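Local coordinates for alpha-glucosidase (Bacteroides thetaiotaomicron, PDB 5XFM), which acts as a bifunctional glycoside hydrolase of family 97, a beta-L-arabinopyranosidase and alpha-galactosidase that probably releases terminal sugars from the non-reducing ends of glycans, at residues L103-E106 and Q107-L111; F236-A239 and E240-N243. The protein carries 1 engineered substitution. One frame throughout, in Å; residues are numbered along the deposited sequence.

Contact 1 (L103-E106 and Q107-L111); sequences LENE and QGQKL
A beta hairpin joins strands 91-104 and 110-117, its reversal built as a type I turn from Asn105 to Gly108 followed by a G1 beta bulge. Leu103 and Leu111 form the hydrogen-bonded antiparallel pair, with Leu103 N on Leu111 O at 2.8 Å and Leu111 N answering on Leu103 O. Closer to the turn, Asn105 N reaches Gln109 O at 2.9 Å, and Gly108 N closes the turn on Asn105 O at 2.8 Å. Gly108 takes the left-handed backbone conformation (phi 89°) of the bulge.

Asn105 fills the mouth of the turn with its side chain. Its chi1 of 64° sets CG between backbone N and carbonyl carbon and swings the amide across the loop, where OD1 accepts Gln109 N at 2.7 Å and, weakly, Gln107 N. Gln107 lays OE1 over one face of this amide, 3.2 Å from Asn105 CG, with the two amide planes almost perpendicular. Asp63 O takes a further hydrogen bond from ND2, tying the turn to strand 62-64. On the sheet face away from Leu103 and Leu111, Glu104 and Lys110, a non-hydrogen-bonded pair, run side by side, but Glu104 OE1 stays 4.5 Å from Lys110 NZ, too far for a salt bridge. The straightest bond spans the turn: Asn105 ND2 meets a lone pair of Gln109 OE1 at 2.8 Å, 175° at the hydrogen and within the planes of both amides.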
loop_
_atom_site.group_PDB
_atom_site.type_symbol
_atom_site.label_atom_id
_atom_site.label_comp_id
_atom_site.label_asym_id
_atom_site.label_seq_id
_atom_site.Cartn_x
_atom_site.Cartn_y
_atom_site.Cartn_z
ATOM N N LEU A 103 -18.624 26.858 -2.867
ATOM C CA LEU A 103 -17.775 27.921 -3.384
ATOM C C LEU A 103 -18.256 28.421 -4.736
ATOM O O LEU A 103 -18.883 27.687 -5.499
ATOM C CB LEU A 103 -16.324 27.448 -3.520
ATOM C CG LEU A 103 -15.648 26.820 -2.307
ATOM C CD1 LEU A 103 -14.239 26.376 -2.680
ATOM C CD2 LEU A 103 -15.612 27.805 -1.166
ATOM N N GLU A 104 -17.929 29.676 -5.029
ATOM C CA GLU A 104 -18.284 30.301 -6.294
ATOM C C GLU A 104 -17.124 31.166 -6.776
ATOM O O GLU A 104 -16.493 31.852 -5.972
ATOM C CB GLU A 104 -19.554 31.138 -6.117
ATOM C CG GLU A 104 -20.381 31.330 -7.367
ATOM C CD GLU A 104 -21.729 31.970 -7.073
ATOM O OE1 GLU A 104 -22.565 31.326 -6.404
ATOM O OE2 GLU A 104 -21.955 33.115 -7.517
ATOM N N ASN A 105 -16.825 31.134 -8.073
ATOM C CA ASN A 105 -15.824 32.044 -8.620
ATOM C C ASN A 105 -16.473 33.336 -9.098
ATOM O O ASN A 105 -17.689 33.479 -9.027
ATOM C CB ASN A 105 -15.018 31.401 -9.762
ATOM C CG ASN A 105 -15.863 31.051 -10.981
ATOM O OD1 ASN A 105 -17.047 31.379 -11.068
ATOM N ND2 ASN A 105 -15.234 30.396 -11.946
ATOM N N GLU A 106 -15.656 34.260 -9.595
ATOM C CA GLU A 106 -16.127 35.584 -9.979
ATOM C C GLU A 106 -17.128 35.523 -11.123
ATOM O O GLU A 106 -17.953 36.422 -11.277
ATOM C CB GLU A 106 -14.952 36.480 -10.381
ATOM C CG GLU A 106 -14.079 36.936 -9.224
ATOM C CD GLU A 106 -12.825 37.665 -9.682
ATOM O OE1 GLU A 106 -12.222 37.234 -10.690
ATOM O OE2 GLU A 106 -12.445 38.666 -9.036
ATOM N N GLN A 107 -17.065 34.455 -11.910
ATOM C CA GLN A 107 -17.975 34.293 -13.037
ATOM C C GLN A 107 -19.288 33.657 -12.592
ATOM O O GLN A 107 -20.218 33.521 -13.379
ATOM C CB GLN A 107 -17.328 33.441 -14.134
ATOM C CG GLN A 107 -16.120 34.073 -14.819
ATOM C CD GLN A 107 -14.876 34.060 -13.946
ATOM O OE1 GLN A 107 -14.741 33.225 -13.049
ATOM N NE2 GLN A 107 -13.961 34.986 -14.208
ATOM N N GLY A 108 -19.368 33.289 -11.319
ATOM C CA GLY A 108 -20.582 32.704 -10.789
ATOM C C GLY A 108 -20.633 31.193 -10.915
ATOM O O GLY A 108 -21.649 30.576 -10.589
ATOM N N GLN A 109 -19.556 30.590 -11.412
ATOM C CA GLN A 109 -19.501 29.135 -11.514
ATOM C C GLN A 109 -19.262 28.526 -10.134
ATOM O O GLN A 109 -18.618 29.132 -9.279
ATOM C CB GLN A 109 -18.431 28.701 -12.516
ATOM C CG GLN A 109 -18.741 29.161 -13.931
ATOM C CD GLN A 109 -17.514 29.267 -14.804
ATOM O OE1 GLN A 109 -16.459 29.724 -14.362
ATOM N NE2 GLN A 109 -17.649 28.863 -16.059
ATOM N N LYS A 110 -19.837 27.347 -9.916
ATOM C CA LYS A 110 -19.916 26.745 -8.588
ATOM C C LYS A 110 -19.007 25.532 -8.417
ATOM O O LYS A 110 -18.758 24.789 -9.368
ATOM C CB LYS A 110 -21.372 26.377 -8.279
ATOM C CG LYS A 110 -22.259 27.611 -8.103
ATOM C CD LYS A 110 -23.717 27.279 -7.825
ATOM C CE LYS A 110 -24.517 28.579 -7.655
ATOM N NZ LYS A 110 -25.888 28.392 -7.095
ATOM N N LEU A 111 -18.500 25.355 -7.199
ATOM C CA LEU A 111 -17.657 24.212 -6.852
ATOM C C LEU A 111 -17.853 23.819 -5.384
ATOM O O LEU A 111 -17.847 24.674 -4.512
ATOM C CB LEU A 111 -16.178 24.535 -7.127
ATOM C CG LEU A 111 -15.103 23.579 -6.598
ATOM C CD1 LEU A 111 -15.043 22.318 -7.435
ATOM C CD2 LEU A 111 -13.731 24.242 -6.556
#

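Contact 2 (F236-A239 and E240-N243); sequences FPMA and EENN
The carboxylate of Glu241 is flanked at its OE2 end from opposite sides of its plane by two apolar groups: Pro237 CB, 3.2 Å from Glu241 OE2, and the methyl CE of Met238, 3.6 Å from the same oxygen. Near the edge, Met238 N donates to Glu241 OE2 at 2.8 Å, on the anti side and 26° out of the carboxylate plane, tilted toward the proline side. The second oxygen, OE1, accepts the backbone N-H of Asp408. With a backbone donor on each oxygen and a carbon on either side, the rotation of this buried group is well defined.

Glu241 reaches back extended beyond CG (chi2 -179°), carrying the carboxylate along the turn to the N-H of Met238, while its CG passes 3.5 Å from Met238 O. Met238 crosses it at about a right angle, and the bend at its thioether end (chi3 -65°) brings CE to within 3.9 Å of Glu241 CG. Glu240, at the exposed side, bends at chi2 back toward Ala239, its OE1 3.6 Å from Ala239 N.

Backbone and side chain therefore join Met238 and Glu241 in both directions: Glu241 N also donates to Met238 O at 3.1 Å, from above the carbonyl plane. Lys409 NZ bonds the carbonyl oxygens of Ala239 and Glu241, so the loop docks on the segment leading into helix 410-425. The arrangement is a type I beta turn, Met238 to Glu241, closed by its backbone bond, braced by the glutamate side chain at its last position, and placed where the N-terminal region of this family 97 enzyme meets the barrel.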
loop_
_atom_site.group_PDB
_atom_site.type_symbol
_atom_site.label_atom_id
_atom_site.label_comp_id
_atom_site.label_asym_id
_atom_site.label_seq_id
_atom_site.Cartn_x
_atom_site.Cartn_y
_atom_site.Cartn_z
ATOM N N PHE A 236 -0.438 15.992 -11.327
ATOM C CA PHE A 236 -1.011 14.966 -12.190
ATOM C C PHE A 236 0.128 14.203 -12.879
ATOM O O PHE A 236 1.275 14.655 -12.846
ATOM C CB PHE A 236 -1.956 15.605 -13.214
ATOM C CG PHE A 236 -3.246 16.098 -12.626
ATOM C CD1 PHE A 236 -3.633 15.724 -11.347
ATOM C CD2 PHE A 236 -4.061 16.965 -13.343
ATOM C CE1 PHE A 236 -4.813 16.191 -10.800
ATOM C CE2 PHE A 236 -5.244 17.435 -12.801
ATOM C CZ PHE A 236 -5.619 17.046 -11.527
ATOM N N PRO A 237 -0.175 13.042 -13.499
ATOM C CA PRO A 237 0.902 12.261 -14.125
ATOM C C PRO A 237 1.659 13.013 -15.218
ATOM O O PRO A 237 1.140 13.966 -15.802
ATOM C CB PRO A 237 0.168 11.043 -14.712
ATOM C CG PRO A 237 -1.294 11.379 -14.665
ATOM C CD PRO A 237 -1.462 12.324 -13.526
ATOM N N MET A 238 2.895 12.588 -15.473
ATOM C CA MET A 238 3.718 13.186 -16.512
ATOM C C MET A 238 3.278 12.730 -17.903
ATOM O O MET A 238 2.853 11.594 -18.081
ATOM C CB MET A 238 5.188 12.842 -16.271
ATOM C CG MET A 238 5.672 13.267 -14.894
ATOM S SD MET A 238 7.216 12.480 -14.424
ATOM C CE MET A 238 6.711 10.766 -14.331
ATOM N N ALA A 239 3.387 13.626 -18.879
ATOM C CA ALA A 239 2.966 13.350 -20.238
ATOM C C ALA A 239 3.736 12.184 -20.856
ATOM O O ALA A 239 3.203 11.441 -21.678
ATOM C CB ALA A 239 3.129 14.604 -21.095
ATOM N N GLU A 240 4.984 12.012 -20.442
ATOM C CA GLU A 240 5.826 10.969 -21.008
ATOM C C GLU A 240 5.458 9.569 -20.519
ATOM O O GLU A 240 5.983 8.588 -21.034
ATOM C CB GLU A 240 7.304 11.240 -20.701
ATOM C CG GLU A 240 7.879 12.478 -21.377
ATOM C CD GLU A 240 7.557 13.757 -20.620
ATOM O OE1 GLU A 240 6.940 13.671 -19.536
ATOM O OE2 GLU A 240 7.920 14.847 -21.114
ATOM N N GLU A 241 4.568 9.468 -19.532
ATOM C CA GLU A 241 4.158 8.156 -19.029
ATOM C C GLU A 241 3.339 7.403 -20.089
ATOM O O GLU A 241 2.878 8.005 -21.063
ATOM C CB GLU A 241 3.349 8.288 -17.737
ATOM C CG GLU A 241 4.166 8.726 -16.526
ATOM C CD GLU A 241 3.333 8.820 -15.251
ATOM O OE1 GLU A 241 2.780 7.783 -14.815
ATOM O OE2 GLU A 241 3.223 9.936 -14.694
ATOM N N ASN A 242 3.200 6.088 -19.917
ATOM C CA ASN A 242 2.472 5.247 -20.873
ATOM C C ASN A 242 3.070 5.379 -22.274
ATOM O O ASN A 242 2.352 5.308 -23.278
ATOM C CB ASN A 242 0.985 5.617 -20.888
ATOM C CG ASN A 242 0.105 4.502 -21.415
ATOM O OD1 ASN A 242 0.410 3.323 -21.249
ATOM N ND2 ASN A 242 -0.996 4.875 -22.063
ATOM N N ASN A 243 4.381 5.616 -22.318
ATOM C CA ASN A 243 5.114 5.871 -23.559
ATOM C C ASN A 243 4.564 7.062 -24.355
ATOM O O ASN A 243 4.727 7.131 -25.567
ATOM C CB ASN A 243 5.121 4.626 -24.436
ATOM C CG ASN A 243 6.318 4.573 -25.357
ATOM O OD1 ASN A 243 7.381 5.119 -25.051
ATOM N ND2 ASN A 243 6.158 3.905 -26.488
#

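Contact 1 precedes contact 2 along the chain, and all four segments belong to the N-terminal region of the enzyme. Their centres are 31 Å apart and their nearest atoms about 12 Å, without touching. The hairpin of 103-111 belongs to the antiparallel sheet containing strands 91-104 and 110-117; residues 236-243 form a loop leaving strand 231-235 of the other antiparallel sheet. The centre of contact 1 lies about 36 Å, and that of contact 2 about 21 Å, from the centre of the chain, the latter against the catalytic-barrel region. Two type I turns thus serve different places: one reverses the chain between two neighbouring inner strands, the other docks the N-terminal region on the barrel.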